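Local atomic coordinates of YCAC GENE product (Escherichia coli, PDB entry 1YAC), a protein that is an octameric hydrolase of unknown specificity that carries an isochorismatase-family domain. Residues L108-V113 with V117-P122; G167-L172 with T185-H190. All coordinates share one frame; numbering follows the deposited sequence.

Interaction 1. Residues L108-V113 with V117-P122; sequences LIIAGV and VCVAFP
The backbone nitrogen of Gly112 is held by a hydrogen bond to Ser140 OG, and Val119 CG2 lies against the same atom, 3.2 Å from Gly112 N. The setting is the first half of a beta-alpha-beta unit in a three-layer alpha-beta-alpha sandwich: strand 107-112 runs through the interior of the parallel sheet, and helix 115-128 turns back over it after a very short connection. The local axes run roughly antiparallel, at 151°, and come within 7.3 Å of each other, so close that side chains from one element meet the backbone of the other. Val119 illustrates how such an approach is accommodated. Its CG1 stands anti to the backbone N (chi1 174°), which turns CG2 toward the end of the strand and sets it over the face of the peptide linking Ala111 to Gly112, with CG2 3.7 Å from Ala111 C. Gly112, extended at phi 165°, has no side chain to stand between that methyl and the chain. No hydrogen bond joins the two segments. The carbonyl oxygen of Val113, buried and without a hydrogen-bond partner in the model, is pressed against Cys118, 3.1 Å from Cys118 CB and 3.2 Å from Cys118 SG. Cys118 also touches Asp19 and Val18 of its own chain. The helix itself is irregular here. It has a wide pi-type turn at Val117-Val119 and a kink at Pro122, whose nitrogen makes no bond to the preceding turn, although Phe121 N still reaches Val117 O. Val117 packs on Gly167 of a second subunit. Farther back along the strand the contact becomes purely aliphatic, methyl against methyl, with Ile110 CG2 4.2 Å from Val119 CG1.

Interaction 2. Residues G167-L172 with T185-H190; sequences GVACEL and TLFSNH
A cysteine sulfur meets an aromatic ring obliquely where two helices otherwise stand well apart: Cys170 SG lies 3.9 Å from Phe187 CZ. The sulfur is 5.2 Å from the ring centroid and 68° off the ring normal, a Cys sulfur-aromatic contact. The contact pairs helix 165-173, which follows the last strand of the sheet, with helix 180-190. The segments run almost exactly antiparallel, at 174°, but their axes are 11.9 Å apart, a wide spacing bridged by the longer side chains of helix 180-190. The CB of Phe187 does not aim at the other helix, but with CG anti to the carbonyl carbon (chi1 -69°) the far end of the ring is carried nearer to it. Ala169 offers a single methyl to two partners, with CB 4.1 Å from Phe187 CE1, at the ring edge and near its plane, and 4.0 Å from Leu186 CD2. Phe187 also meets the ring of Phe166 and packs on Tyr194 of the C-terminal helix. Cys170 has a further neighbour in Val117 of a third subunit. With no hydrogen bond or charge pair between the two segments, their cohesion here probably rests on dispersion and the exclusion of water, with the polarisable sulfur beside the ring a possible modest addition.

In the fold
Interaction 1 closes before interaction 2 opens along the chain, and their centres lie about 20 Å apart. The first belongs to the interior of the six-stranded parallel sheet and one covering helix; the second joins helix 165-173, which follows the sheet strand 161-163, to helix 180-190 beyond it. Within one chain they still touch, through Ile109 CD1 and Val168 CG1 at 4.1 Å, so strand 107-112 touches helix 165-173. Between subunits, residues 167-172 of one copy pack on residues 117-122 of another, and Glu171 forms a salt bridge with Arg154 of that other subunit. This one subunit interface of the octamer thus draws on elements of both contacts.

Interaction 1. Residues L108-V113 with V117-P122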
ATOM      1  N   LEU A 108      27.300  -8.296 -19.186  1.00  7.70           N
ATOM      2  CA  LEU A 108      27.379  -6.995 -18.537  1.00  8.10           C
ATOM      3  C   LEU A 108      26.319  -6.921 -17.458  1.00  8.62           C
ATOM      4  O   LEU A 108      25.135  -7.141 -17.731  1.00  9.44           O
ATOM      5  CB  LEU A 108      27.129  -5.864 -19.536  1.00  8.72           C
ATOM      6  CG  LEU A 108      28.006  -5.839 -20.784  1.00  8.12           C
ATOM      7  CD1 LEU A 108      27.657  -4.607 -21.647  1.00  8.82           C
ATOM      8  CD2 LEU A 108      29.472  -5.818 -20.359  1.00  8.49           C
ATOM      9  N   ILE A 109      26.759  -6.628 -16.241  1.00  8.62           N
ATOM     10  CA  ILE A 109      25.872  -6.480 -15.083  1.00  7.88           C
ATOM     11  C   ILE A 109      25.739  -4.968 -14.952  1.00  8.80           C
ATOM     12  O   ILE A 109      26.725  -4.274 -14.663  1.00  8.67           O
ATOM     13  CB  ILE A 109      26.529  -7.083 -13.828  1.00  7.26           C
ATOM     14  CG1 ILE A 109      26.733  -8.585 -14.024  1.00  6.55           C
ATOM     15  CG2 ILE A 109      25.681  -6.793 -12.590  1.00  7.74           C
ATOM     16  CD1 ILE A 109      27.656  -9.214 -13.009  1.00  6.35           C
ATOM     17  N   ILE A 110      24.532  -4.450 -15.161  1.00  8.10           N
ATOM     18  CA  ILE A 110      24.333  -3.007 -15.138  1.00  7.74           C
ATOM     19  C   ILE A 110      23.377  -2.507 -14.060  1.00  7.97           C
ATOM     20  O   ILE A 110      22.331  -3.111 -13.821  1.00  7.01           O
ATOM     21  CB  ILE A 110      23.789  -2.532 -16.504  1.00  9.21           C
ATOM     22  CG1 ILE A 110      24.606  -3.142 -17.644  1.00 12.85           C
ATOM     23  CG2 ILE A 110      23.849  -1.006 -16.596  1.00  9.18           C
ATOM     24  CD1 ILE A 110      24.105  -2.762 -19.054  1.00 14.10           C
ATOM     25  N   ALA A 111      23.733  -1.380 -13.443  1.00  7.06           N
ATOM     26  CA  ALA A 111      22.901  -0.749 -12.415  1.00  6.26           C
ATOM     27  C   ALA A 111      23.200   0.740 -12.465  1.00  7.30           C
ATOM     28  O   ALA A 111      24.281   1.137 -12.907  1.00  7.72           O
ATOM     29  CB  ALA A 111      23.217  -1.314 -11.043  1.00  5.50           C
ATOM     30  N   GLY A 112      22.273   1.570 -11.992  1.00  8.02           N
ATOM     31  CA  GLY A 112      22.492   3.006 -12.037  1.00  8.65           C
ATOM     32  C   GLY A 112      21.230   3.819 -11.819  1.00  9.65           C
ATOM     33  O   GLY A 112      20.209   3.277 -11.393  1.00  8.59           O
ATOM     34  N   VAL A 113      21.302   5.127 -12.065  1.00 10.49           N
ATOM     35  CA  VAL A 113      20.137   5.985 -11.885  1.00 10.75           C
ATOM     36  C   VAL A 113      20.075   7.064 -12.963  1.00 10.23           C
ATOM     37  O   VAL A 113      21.116   7.541 -13.418  1.00  9.44           O
ATOM     38  CB  VAL A 113      20.009   6.583 -10.414  1.00 14.63           C
ATOM     39  CG1 VAL A 113      21.155   6.176  -9.511  1.00 13.57           C
ATOM     40  CG2 VAL A 113      19.790   8.096 -10.414  1.00 13.96           C
ATOM     41  N   VAL A 117      16.548   5.555 -17.898  1.00  6.46           N
ATOM     42  CA  VAL A 117      17.429   6.326 -18.762  1.00  8.91           C
ATOM     43  C   VAL A 117      18.877   5.845 -18.677  1.00 10.77           C
ATOM     44  O   VAL A 117      19.371   5.184 -19.586  1.00 11.45           O
ATOM     45  CB  VAL A 117      17.381   7.838 -18.432  1.00  8.27           C
ATOM     46  CG1 VAL A 117      18.462   8.593 -19.220  1.00  8.55           C
ATOM     47  CG2 VAL A 117      16.007   8.396 -18.777  1.00  7.25           C
ATOM     48  N   CYS A 118      19.533   6.081 -17.549  1.00 11.94           N
ATOM     49  CA  CYS A 118      20.929   5.686 -17.440  1.00 14.30           C
ATOM     50  C   CYS A 118      21.198   4.197 -17.424  1.00 13.77           C
ATOM     51  O   CYS A 118      22.316   3.778 -17.718  1.00 14.75           O
ATOM     52  CB  CYS A 118      21.617   6.413 -16.299  1.00 16.40           C
ATOM     53  SG  CYS A 118      21.534   8.180 -16.577  1.00 30.82           S
ATOM     54  N   VAL A 119      20.197   3.397 -17.062  1.00 11.33           N
ATOM     55  CA  VAL A 119      20.358   1.952 -17.088  1.00  9.98           C
ATOM     56  C   VAL A 119      19.788   1.400 -18.394  1.00 10.48           C
ATOM     57  O   VAL A 119      20.500   0.767 -19.172  1.00  9.80           O
ATOM     58  CB  VAL A 119      19.671   1.256 -15.897  1.00 10.07           C
ATOM     59  CG1 VAL A 119      19.740  -0.275 -16.056  1.00 10.07           C
ATOM     60  CG2 VAL A 119      20.366   1.667 -14.607  1.00  8.99           C
ATOM     61  N   ALA A 120      18.518   1.688 -18.657  1.00  9.26           N
ATOM     62  CA  ALA A 120      17.859   1.185 -19.867  1.00  8.95           C
ATOM     63  C   ALA A 120      18.519   1.541 -21.195  1.00  8.94           C
ATOM     64  O   ALA A 120      18.685   0.665 -22.052  1.00  8.77           O
ATOM     65  CB  ALA A 120      16.382   1.610 -19.888  1.00  9.13           C
ATOM     66  N   PHE A 121      18.910   2.803 -21.380  1.00  8.58           N
ATOM     67  CA  PHE A 121      19.502   3.198 -22.665  1.00  8.26           C
ATOM     68  C   PHE A 121      20.755   2.365 -22.993  1.00  8.55           C
ATOM     69  O   PHE A 121      20.811   1.710 -24.052  1.00  8.79           O
ATOM     70  CB  PHE A 121      19.777   4.711 -22.730  1.00  6.49           C
ATOM     71  CG  PHE A 121      18.529   5.580 -22.690  1.00  8.31           C
ATOM     72  CD1 PHE A 121      17.254   5.023 -22.554  1.00  7.73           C
ATOM     73  CD2 PHE A 121      18.641   6.967 -22.765  1.00  7.54           C
ATOM     74  CE1 PHE A 121      16.099   5.840 -22.490  1.00  9.01           C
ATOM     75  CE2 PHE A 121      17.493   7.789 -22.703  1.00  9.69           C
ATOM     76  CZ  PHE A 121      16.222   7.219 -22.564  1.00  6.82           C
ATOM     77  N   PRO A 122      21.763   2.357 -22.091  1.00  8.09           N
ATOM     78  CA  PRO A 122      22.936   1.547 -22.429  1.00  8.51           C
ATOM     79  C   PRO A 122      22.631   0.043 -22.438  1.00 10.01           C
ATOM     80  O   PRO A 122      23.261  -0.713 -23.190  1.00  9.46           O
ATOM     81  CB  PRO A 122      23.959   1.962 -21.369  1.00  9.07           C
ATOM     82  CG  PRO A 122      23.123   2.426 -20.227  1.00  8.35           C
ATOM     83  CD  PRO A 122      22.023   3.178 -20.895  1.00  6.10           C
TER

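Interaction 2. Residues G167-L172 with T185-H190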
ATOM      1  N   GLY A 167      20.779 -12.381  -5.908  1.00  7.52           N
ATOM      2  CA  GLY A 167      20.715 -13.378  -6.964  1.00  7.48           C
ATOM      3  C   GLY A 167      21.983 -13.348  -7.813  1.00  8.16           C
ATOM      4  O   GLY A 167      22.530 -14.400  -8.173  1.00  7.02           O
ATOM      5  N   VAL A 168      22.448 -12.138  -8.138  1.00  8.23           N
ATOM      6  CA  VAL A 168      23.676 -11.936  -8.924  1.00  8.38           C
ATOM      7  C   VAL A 168      24.869 -12.607  -8.199  1.00  8.69           C
ATOM      8  O   VAL A 168      25.617 -13.391  -8.794  1.00  8.75           O
ATOM      9  CB  VAL A 168      23.972 -10.394  -9.126  1.00  7.50           C
ATOM     10  CG1 VAL A 168      25.367 -10.168  -9.733  1.00  7.23           C
ATOM     11  CG2 VAL A 168      22.905  -9.750 -10.027  1.00  6.63           C
ATOM     12  N   ALA A 169      25.011 -12.333  -6.905  1.00  8.00           N
ATOM     13  CA  ALA A 169      26.104 -12.902  -6.132  1.00  8.48           C
ATOM     14  C   ALA A 169      26.060 -14.433  -6.131  1.00  9.48           C
ATOM     15  O   ALA A 169      27.095 -15.095  -6.269  1.00 11.10           O
ATOM     16  CB  ALA A 169      26.076 -12.369  -4.703  1.00  7.13           C
ATOM     17  N   CYS A 170      24.866 -14.991  -5.971  1.00  9.30           N
ATOM     18  CA  CYS A 170      24.695 -16.441  -5.925  1.00  9.66           C
ATOM     19  C   CYS A 170      24.967 -17.123  -7.254  1.00 10.44           C
ATOM     20  O   CYS A 170      25.497 -18.245  -7.294  1.00 10.76           O
ATOM     21  CB  CYS A 170      23.294 -16.803  -5.434  1.00  9.29           C
ATOM     22  SG  CYS A 170      23.022 -16.520  -3.671  1.00 10.58           S
ATOM     23  N   GLU A 171      24.568 -16.476  -8.345  1.00  9.95           N
ATOM     24  CA  GLU A 171      24.799 -17.056  -9.660  1.00  9.63           C
ATOM     25  C   GLU A 171      26.293 -16.995  -9.999  1.00 10.70           C
ATOM     26  O   GLU A 171      26.828 -17.887 -10.658  1.00 10.83           O
ATOM     27  CB  GLU A 171      23.963 -16.345 -10.722  1.00  8.49           C
ATOM     28  CG  GLU A 171      23.754 -17.186 -11.981  1.00  8.58           C
ATOM     29  CD  GLU A 171      22.622 -16.676 -12.837  1.00  9.06           C
ATOM     30  OE1 GLU A 171      21.485 -17.105 -12.589  1.00  8.72           O
ATOM     31  OE2 GLU A 171      22.858 -15.863 -13.759  1.00  8.77           O
ATOM     32  N   LEU A 172      26.965 -15.947  -9.539  1.00 11.20           N
ATOM     33  CA  LEU A 172      28.396 -15.791  -9.777  1.00 11.66           C
ATOM     34  C   LEU A 172      29.224 -16.777  -8.946  1.00 13.59           C
ATOM     35  O   LEU A 172      30.171 -17.387  -9.457  1.00 13.01           O
ATOM     36  CB  LEU A 172      28.844 -14.369  -9.431  1.00  9.82           C
ATOM     37  CG  LEU A 172      28.481 -13.255 -10.407  1.00  8.26           C
ATOM     38  CD1 LEU A 172      28.711 -11.904  -9.752  1.00 10.58           C
ATOM     39  CD2 LEU A 172      29.305 -13.385 -11.668  1.00  9.38           C
ATOM     40  N   THR A 185      30.483 -13.200   4.599  1.00 15.10           N
ATOM     41  CA  THR A 185      30.772 -11.835   5.018  1.00 15.71           C
ATOM     42  C   THR A 185      29.967 -10.845   4.187  1.00 15.61           C
ATOM     43  O   THR A 185      29.360  -9.916   4.735  1.00 16.69           O
ATOM     44  CB  THR A 185      32.291 -11.525   4.919  1.00 16.92           C
ATOM     45  OG1 THR A 185      32.994 -12.349   5.853  1.00 19.92           O
ATOM     46  CG2 THR A 185      32.582 -10.066   5.262  1.00 16.65           C
ATOM     47  N   LEU A 186      29.926 -11.068   2.875  1.00 14.85           N
ATOM     48  CA  LEU A 186      29.176 -10.198   1.969  1.00 14.02           C
ATOM     49  C   LEU A 186      27.702 -10.200   2.382  1.00 12.47           C
ATOM     50  O   LEU A 186      27.074  -9.147   2.485  1.00 11.65           O
ATOM     51  CB  LEU A 186      29.308 -10.689   0.522  1.00 15.12           C
ATOM     52  CG  LEU A 186      28.469  -9.957  -0.543  1.00 16.51           C
ATOM     53  CD1 LEU A 186      29.091  -8.599  -0.840  1.00 14.74           C
ATOM     54  CD2 LEU A 186      28.394 -10.793  -1.826  1.00 16.87           C
ATOM     55  N   PHE A 187      27.164 -11.386   2.636  1.00 11.34           N
ATOM     56  CA  PHE A 187      25.765 -11.517   3.029  1.00 11.43           C
ATOM     57  C   PHE A 187      25.486 -10.878   4.390  1.00 11.90           C
ATOM     58  O   PHE A 187      24.517 -10.128   4.562  1.00 12.62           O
ATOM     59  CB  PHE A 187      25.360 -12.993   3.031  1.00 11.79           C
ATOM     60  CG  PHE A 187      25.308 -13.626   1.659  1.00 12.77           C
ATOM     61  CD1 PHE A 187      25.442 -12.855   0.498  1.00 13.02           C
ATOM     62  CD2 PHE A 187      25.113 -14.999   1.528  1.00 12.61           C
ATOM     63  CE1 PHE A 187      25.384 -13.442  -0.767  1.00 13.89           C
ATOM     64  CE2 PHE A 187      25.053 -15.596   0.267  1.00 13.72           C
ATOM     65  CZ  PHE A 187      25.190 -14.814  -0.884  1.00 13.20           C
ATOM     66  N   SER A 188      26.345 -11.163   5.357  1.00 11.80           N
ATOM     67  CA  SER A 188      26.185 -10.612   6.698  1.00 13.67           C
ATOM     68  C   SER A 188      26.218  -9.072   6.695  1.00 13.12           C
ATOM     69  O   SER A 188      25.450  -8.424   7.407  1.00 12.68           O
ATOM     70  CB  SER A 188      27.283 -11.173   7.622  1.00 15.26           C
ATOM     71  OG  SER A 188      27.161 -10.664   8.941  1.00 20.87           O
ATOM     72  N   ASN A 189      27.086  -8.504   5.861  1.00 11.90           N
ATOM     73  CA  ASN A 189      27.213  -7.050   5.762  1.00 11.21           C
ATOM     74  C   ASN A 189      26.050  -6.366   5.066  1.00 11.29           C
ATOM     75  O   ASN A 189      25.836  -5.173   5.258  1.00 10.08           O
ATOM     76  CB  ASN A 189      28.494  -6.668   5.009  1.00 11.36           C
ATOM     77  CG  ASN A 189      29.750  -7.029   5.783  1.00 15.05           C
ATOM     78  OD1 ASN A 189      29.750  -6.989   7.009  1.00 17.59           O
ATOM     79  ND2 ASN A 189      30.753  -7.519   5.096  1.00 16.01           N
ATOM     80  N   HIS A 190      25.288  -7.131   4.276  1.00  8.96           N
ATOM     81  CA  HIS A 190      24.189  -6.559   3.513  1.00  8.05           C
ATOM     82  C   HIS A 190      22.785  -7.137   3.683  1.00  8.19           C
ATOM     83  O   HIS A 190      21.852  -6.707   3.008  1.00  8.75           O
ATOM     84  CB  HIS A 190      24.581  -6.513   2.034  1.00  8.99           C
ATOM     85  CG  HIS A 190      25.777  -5.659   1.778  1.00  9.85           C
ATOM     86  ND1 HIS A 190      25.752  -4.284   1.893  1.00  9.35           N
ATOM     87  CD2 HIS A 190      27.052  -5.982   1.453  1.00  9.61           C
ATOM     88  CE1 HIS A 190      26.954  -3.796   1.633  1.00  9.89           C
ATOM     89  NE2 HIS A 190      27.755  -4.810   1.367  1.00  8.77           N
TER